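Glycolipid-binding domain-containing protein (Pseudomonas aeruginosa, PDB 2H1T) is of unknown function but probably binds glycolipids or takes part in their metabolism. Local coordinates at residues Ser42-Trp54 against Arg61-Val73. Numbering follows the deposited sequence. Where two conformers were deposited one is given.
Sequences SGLPYQLDYRLRW and REAVFHVESETGV. With EDO (1,2-ethanediol), chain D.
From Gln47-Glu68 to Arg53-Glu62, strands 45-54 and 61-69 run antiparallel, hydrogen-bonded pairs taking turns with non-hydrogen-bonded ones; at the far end Arg61 N and Glu62 N both donate to Arg53 O, a classic beta bulge. Arg53 and Glu62 form a salt bridge in which Arg53 NE and NH2 both donate side-on to Glu62 OE1, NH2 at 3.1 Å. Glu62 OE1 lies in the guanidinium plane, while the carboxylate stands almost perpendicular to it (85°). The Arg53 chain runs extended until a bend at chi3 (63°) swings the guanidinium across to the neighbouring strand. Glu62 OE2 turns to His77, so the two oxygens have separate partners. Arg51, bent likewise, lies alongside Val64, NH2 3.5 Å from Val64 CG2. Farther along this polar face, Asp49 and His66 lie side by side, carboxylate and ring 20° apart; His66 NE2 bonds Glu68 OE2 nearly straight at 2.7 Å, in the ring plane, which helps to hold the imidazole in its orientation. On the apolar face Leu48 CD1 meets the edge of the Phe65 ring, Tyr50 CB packs on Phe65 CD1 (3.6 Å), and Leu52 CD2 presses tightly on Ala63 CB (3.4 Å). This hairpin forms the middle of a six-stranded antiparallel sheet, between strands 30-38 and 72-80; its apolar face packs on Ile103 and Ile105 of strand 102-106, in the other sheet.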
loop_
_atom_site.group_PDB
_atom_site.type_symbol
_atom_site.label_atom_id
_atom_site.label_comp_id
_atom_site.label_asym_id
_atom_site.label_seq_id
_atom_site.Cartn_x
_atom_site.Cartn_y
_atom_site.Cartn_z
ATOM N N SER A 42 -10.911 -4.204 7.270
ATOM C CA SER A 42 -9.787 -4.902 7.913
ATOM C C SER A 42 -8.684 -3.997 8.457
ATOM O O SER A 42 -7.903 -4.413 9.331
ATOM C CB SER A 42 -9.166 -5.890 6.927
ATOM O OG SER A 42 -8.266 -5.270 6.029
ATOM N N GLY A 43 -8.580 -2.784 7.925
ATOM C CA GLY A 43 -7.476 -1.874 8.268
ATOM C C GLY A 43 -6.133 -2.185 7.624
ATOM O O GLY A 43 -5.130 -1.590 7.971
ATOM N N LEU A 44 -6.089 -3.133 6.697
ATOM C CA LEU A 44 -4.840 -3.526 6.084
ATOM C C LEU A 44 -4.791 -3.020 4.632
ATOM O O LEU A 44 -5.828 -2.855 3.975
ATOM C CB LEU A 44 -4.660 -5.046 6.127
ATOM C CG LEU A 44 -4.701 -5.658 7.548
ATOM C CD1 LEU A 44 -4.647 -7.173 7.474
ATOM C CD2 LEU A 44 -3.549 -5.123 8.392
ATOM N N PRO A 45 -3.584 -2.739 4.143
ATOM C CA PRO A 45 -3.446 -2.118 2.820
ATOM C C PRO A 45 -3.684 -3.027 1.628
ATOM O O PRO A 45 -3.491 -4.216 1.707
ATOM C CB PRO A 45 -1.985 -1.634 2.804
ATOM C CG PRO A 45 -1.260 -2.530 3.783
ATOM C CD PRO A 45 -2.294 -2.917 4.830
ATOM N N TYR A 46 -4.120 -2.454 0.521
ATOM C CA TYR A 46 -4.110 -3.172 -0.745
ATOM C C TYR A 46 -3.512 -2.289 -1.834
ATOM O O TYR A 46 -3.299 -1.087 -1.655
ATOM C CB TYR A 46 -5.527 -3.677 -1.114
ATOM C CG TYR A 46 -6.528 -2.582 -1.369
ATOM C CD1 TYR A 46 -6.703 -2.068 -2.659
ATOM C CD2 TYR A 46 -7.330 -2.060 -0.335
ATOM C CE1 TYR A 46 -7.644 -1.016 -2.925
ATOM C CE2 TYR A 46 -8.264 -0.980 -0.599
ATOM C CZ TYR A 46 -8.413 -0.491 -1.901
ATOM O OH TYR A 46 -9.288 0.550 -2.209
ATOM N N GLN A 47 -3.168 -2.918 -2.948
ATOM C CA GLN A 47 -2.789 -2.188 -4.129
ATOM C C GLN A 47 -3.618 -2.730 -5.284
ATOM O O GLN A 47 -3.637 -3.952 -5.521
ATOM C CB GLN A 47 -1.319 -2.337 -4.475
ATOM C CG GLN A 47 -0.953 -1.571 -5.778
ATOM C CD GLN A 47 0.534 -1.323 -5.960
ATOM O OE1 GLN A 47 1.239 -0.950 -5.006
ATOM N NE2 GLN A 47 1.030 -1.535 -7.190
ATOM N N LEU A 48 -4.236 -1.781 -5.997
ATOM C CA LEU A 48 -5.035 -2.048 -7.181
ATOM C C LEU A 48 -4.270 -1.495 -8.380
ATOM O O LEU A 48 -3.870 -0.329 -8.394
ATOM C CB LEU A 48 -6.390 -1.335 -7.087
ATOM C CG LEU A 48 -7.267 -1.492 -8.346
ATOM C CD1 LEU A 48 -7.631 -2.938 -8.550
ATOM C CD2 LEU A 48 -8.523 -0.678 -8.237
ATOM N N ASP A 49 -4.065 -2.333 -9.376
ATOM C CA ASP A 49 -3.513 -1.929 -10.679
ATOM C C ASP A 49 -4.638 -2.117 -11.668
ATOM O O ASP A 49 -5.306 -3.132 -11.652
ATOM C CB ASP A 49 -2.324 -2.822 -11.084
ATOM C CG ASP A 49 -1.136 -2.695 -10.144
ATOM O OD1 ASP A 49 -0.831 -1.589 -9.695
ATOM O OD2 ASP A 49 -0.499 -3.733 -9.844
ATOM N N TYR A 50 -4.903 -1.126 -12.504
ATOM C CA TYR A 50 -5.939 -1.309 -13.481
ATOM C C TYR A 50 -5.648 -0.612 -14.787
ATOM O O TYR A 50 -4.868 0.336 -14.837
ATOM C CB TYR A 50 -7.293 -0.886 -12.905
ATOM C CG TYR A 50 -7.534 0.623 -12.748
ATOM C CD1 TYR A 50 -7.976 1.425 -13.819
ATOM C CD2 TYR A 50 -7.436 1.239 -11.495
ATOM C CE1 TYR A 50 -8.208 2.798 -13.639
ATOM C CE2 TYR A 50 -7.723 2.602 -11.317
ATOM C CZ TYR A 50 -8.112 3.362 -12.391
ATOM O OH TYR A 50 -8.383 4.709 -12.192
ATOM N N ARG A 51 -6.291 -1.102 -15.830
ATOM C CA ARG A 51 -6.187 -0.464 -17.134
ATOM C C ARG A 51 -7.564 -0.384 -17.742
ATOM O O ARG A 51 -8.287 -1.385 -17.753
ATOM C CB ARG A 51 -5.207 -1.245 -18.028
ATOM C CG ARG A 51 -5.149 -0.725 -19.501
ATOM C CD ARG A 51 -4.190 -1.527 -20.403
ATOM N NE ARG A 51 -4.498 -2.961 -20.472
ATOM C CZ ARG A 51 -5.375 -3.535 -21.305
ATOM N NH1 ARG A 51 -6.106 -2.811 -22.168
ATOM N NH2 ARG A 51 -5.531 -4.859 -21.266
ATOM N N LEU A 52 -7.920 0.801 -18.230
ATOM C CA LEU A 52 -9.162 1.015 -18.964
ATOM C C LEU A 52 -8.872 1.428 -20.388
ATOM O O LEU A 52 -7.889 2.124 -20.667
ATOM C CB LEU A 52 -10.037 2.087 -18.286
ATOM C CG LEU A 52 -10.303 1.887 -16.789
ATOM C CD1 LEU A 52 -11.125 3.075 -16.235
ATOM C CD2 LEU A 52 -10.961 0.522 -16.536
ATOM N N ARG A 53 -9.727 0.970 -21.297
ATOM C CA ARG A 53 -9.620 1.336 -22.695
ATOM C C ARG A 53 -11.020 1.694 -23.174
ATOM O O ARG A 53 -11.988 0.999 -22.862
ATOM C CB ARG A 53 -9.006 0.200 -23.511
ATOM C CG ARG A 53 -8.935 0.464 -25.021
ATOM C CD ARG A 53 -8.249 -0.682 -25.818
ATOM N NE ARG A 53 -8.999 -1.934 -25.711
ATOM C CZ ARG A 53 -10.095 -2.224 -26.407
ATOM N NH1 ARG A 53 -10.595 -1.358 -27.275
ATOM N NH2 ARG A 53 -10.702 -3.386 -26.237
ATOM N N TRP A 54 -11.121 2.776 -23.936
ATOM C CA TRP A 54 -12.439 3.280 -24.401
ATOM C C TRP A 54 -12.374 3.620 -25.867
ATOM O O TRP A 54 -11.285 3.594 -26.445
ATOM C CB TRP A 54 -12.849 4.505 -23.597
ATOM C CG TRP A 54 -11.824 5.563 -23.516
ATOM C CD1 TRP A 54 -11.696 6.636 -24.338
ATOM C CD2 TRP A 54 -10.761 5.661 -22.547
ATOM N NE1 TRP A 54 -10.630 7.404 -23.949
ATOM C CE2 TRP A 54 -10.057 6.849 -22.835
ATOM C CE3 TRP A 54 -10.399 4.913 -21.405
ATOM C CZ2 TRP A 54 -8.969 7.279 -22.072
ATOM C CZ3 TRP A 54 -9.323 5.357 -20.628
ATOM C CH2 TRP A 54 -8.597 6.512 -20.988
ATOM N N ARG A 61 -14.628 0.151 -23.468
ATOM C CA ARG A 61 -14.582 -1.114 -24.235
ATOM C C ARG A 61 -13.905 -2.244 -23.462
ATOM O O ARG A 61 -14.296 -3.418 -23.611
ATOM C CB ARG A 61 -13.933 -0.908 -25.628
ATOM C CG ARG A 61 -14.648 0.159 -26.513
ATOM C CD ARG A 61 -16.200 -0.147 -26.706
ATOM N NE ARG A 61 -16.344 -1.551 -27.124
ATOM C CZ ARG A 61 -16.240 -2.011 -28.380
ATOM N NH1 ARG A 61 -16.009 -1.205 -29.392
ATOM N NH2 ARG A 61 -16.336 -3.318 -28.611
ATOM N N GLU A 62 -12.875 -1.930 -22.673
ATOM C CA GLU A 62 -12.204 -2.954 -21.865
ATOM C C GLU A 62 -11.736 -2.429 -20.507
ATOM O O GLU A 62 -11.300 -1.265 -20.372
ATOM C CB GLU A 62 -11.034 -3.546 -22.658
ATOM C CG GLU A 62 -10.442 -4.836 -22.120
ATOM C CD GLU A 62 -9.472 -5.484 -23.125
ATOM O OE1 GLU A 62 -9.024 -4.782 -24.100
ATOM O OE2 GLU A 62 -9.183 -6.696 -22.955
ATOM N N ALA A 63 -11.818 -3.289 -19.505
ATOM C CA ALA A 63 -11.255 -2.978 -18.203
ATOM C C ALA A 63 -10.544 -4.221 -17.641
ATOM O O ALA A 63 -11.087 -5.303 -17.680
ATOM C CB ALA A 63 -12.361 -2.507 -17.267
ATOM N N VAL A 64 -9.333 -4.031 -17.123
ATOM C CA VAL A 64 -8.545 -5.078 -16.474
ATOM C C VAL A 64 -8.080 -4.590 -15.099
ATOM O O VAL A 64 -7.558 -3.480 -14.981
ATOM C CB VAL A 64 -7.299 -5.442 -17.334
ATOM C CG1 VAL A 64 -6.558 -6.587 -16.731
ATOM C CG2 VAL A 64 -7.715 -5.777 -18.740
ATOM N N PHE A 65 -8.292 -5.423 -14.084
ATOM C CA PHE A 65 -7.984 -5.154 -12.689
ATOM C C PHE A 65 -7.131 -6.248 -12.081
ATOM O O PHE A 65 -7.357 -7.430 -12.348
ATOM C CB PHE A 65 -9.278 -5.140 -11.880
ATOM C CG PHE A 65 -10.245 -4.078 -12.297
ATOM C CD1 PHE A 65 -10.163 -2.788 -11.766
ATOM C CD2 PHE A 65 -11.281 -4.369 -13.195
ATOM C CE1 PHE A 65 -11.062 -1.796 -12.175
ATOM C CE2 PHE A 65 -12.165 -3.389 -13.594
ATOM C CZ PHE A 65 -12.066 -2.105 -13.082
ATOM N N HIS A 66 -6.197 -5.850 -11.203
ATOM C CA HIS A 66 -5.320 -6.793 -10.501
ATOM C C HIS A 66 -5.143 -6.148 -9.169
ATOM O O HIS A 66 -4.646 -5.014 -9.081
ATOM C CB HIS A 66 -3.962 -6.951 -11.217
ATOM C CG HIS A 66 -2.926 -7.699 -10.439
ATOM N ND1 HIS A 66 -2.470 -8.942 -10.817
ATOM C CD2 HIS A 66 -2.198 -7.345 -9.356
ATOM C CE1 HIS A 66 -1.548 -9.349 -9.959
ATOM N NE2 HIS A 66 -1.351 -8.389 -9.075
ATOM N N VAL A 67 -5.661 -6.814 -8.147
ATOM C CA VAL A 67 -5.583 -6.308 -6.779
ATOM C C VAL A 67 -4.831 -7.286 -5.916
ATOM O O VAL A 67 -5.102 -8.471 -5.939
ATOM C CB VAL A 67 -6.964 -6.052 -6.160
ATOM C CG1 VAL A 67 -7.819 -7.291 -6.168
ATOM C CG2 VAL A 67 -6.816 -5.554 -4.753
ATOM N N GLU A 68 -3.901 -6.763 -5.139
ATOM C CA GLU A 68 -3.198 -7.553 -4.151
ATOM C C GLU A 68 -3.457 -7.032 -2.735
ATOM O O GLU A 68 -3.331 -5.832 -2.450
ATOM C CB GLU A 68 -1.701 -7.566 -4.432
ATOM C CG GLU A 68 -1.313 -7.725 -5.876
ATOM C CD GLU A 68 0.173 -8.051 -6.060
ATOM O OE1 GLU A 68 0.980 -7.888 -5.092
ATOM O OE2 GLU A 68 0.519 -8.492 -7.183
ATOM N N SER A 69 -3.814 -7.961 -1.865
ATOM C CA SER A 69 -4.158 -7.672 -0.489
ATOM C C SER A 69 -3.762 -8.864 0.357
ATOM O O SER A 69 -3.264 -9.859 -0.154
ATOM C CB SER A 69 -5.672 -7.438 -0.370
ATOM O OG SER A 69 -6.402 -8.654 -0.568
ATOM N N GLU A 70 -3.995 -8.725 1.657
ATOM C CA GLU A 70 -3.740 -9.818 2.573
ATOM C C GLU A 70 -4.516 -11.062 2.155
ATOM O O GLU A 70 -4.004 -12.161 2.361
ATOM C CB GLU A 70 -4.047 -9.425 4.018
ATOM C CG GLU A 70 -3.634 -10.477 5.055
ATOM C CD GLU A 70 -4.694 -11.560 5.276
ATOM O OE1 GLU A 70 -5.877 -11.312 4.994
ATOM O OE2 GLU A 70 -4.347 -12.665 5.732
ATOM N N THR A 71 -5.685 -10.886 1.517
ATOM C CA THR A 71 -6.552 -12.022 1.129
ATOM C C THR A 71 -6.095 -12.764 -0.107
ATOM O O THR A 71 -6.588 -13.858 -0.389
ATOM C CB THR A 71 -8.017 -11.592 0.892
ATOM O OG1 THR A 71 -8.056 -10.436 0.054
ATOM C CG2 THR A 71 -8.694 -11.251 2.206
ATOM N N GLY A 72 -5.170 -12.180 -0.854
ATOM C CA GLY A 72 -4.599 -12.855 -2.009
ATOM C C GLY A 72 -4.629 -11.915 -3.189
ATOM O O GLY A 72 -4.839 -10.727 -3.031
ATOM N N VAL A 73 -4.404 -12.468 -4.369
ATOM C CA VAL A 73 -4.441 -11.705 -5.594
ATOM C C VAL A 73 -5.810 -11.994 -6.178
ATOM O O VAL A 73 -6.217 -13.133 -6.212
ATOM C CB VAL A 73 -3.346 -12.152 -6.569
ATOM C CG1 VAL A 73 -3.464 -11.392 -7.910
ATOM C CG2 VAL A 73 -1.980 -11.981 -5.930
HETATM C C1 EDO D . -2.836 -4.223 -14.619
HETATM O O1 EDO D . -4.245 -4.464 -14.632
HETATM C C2 EDO D . -2.435 -3.400 -15.839
HETATM O O2 EDO D . -1.381 -2.458 -15.527
#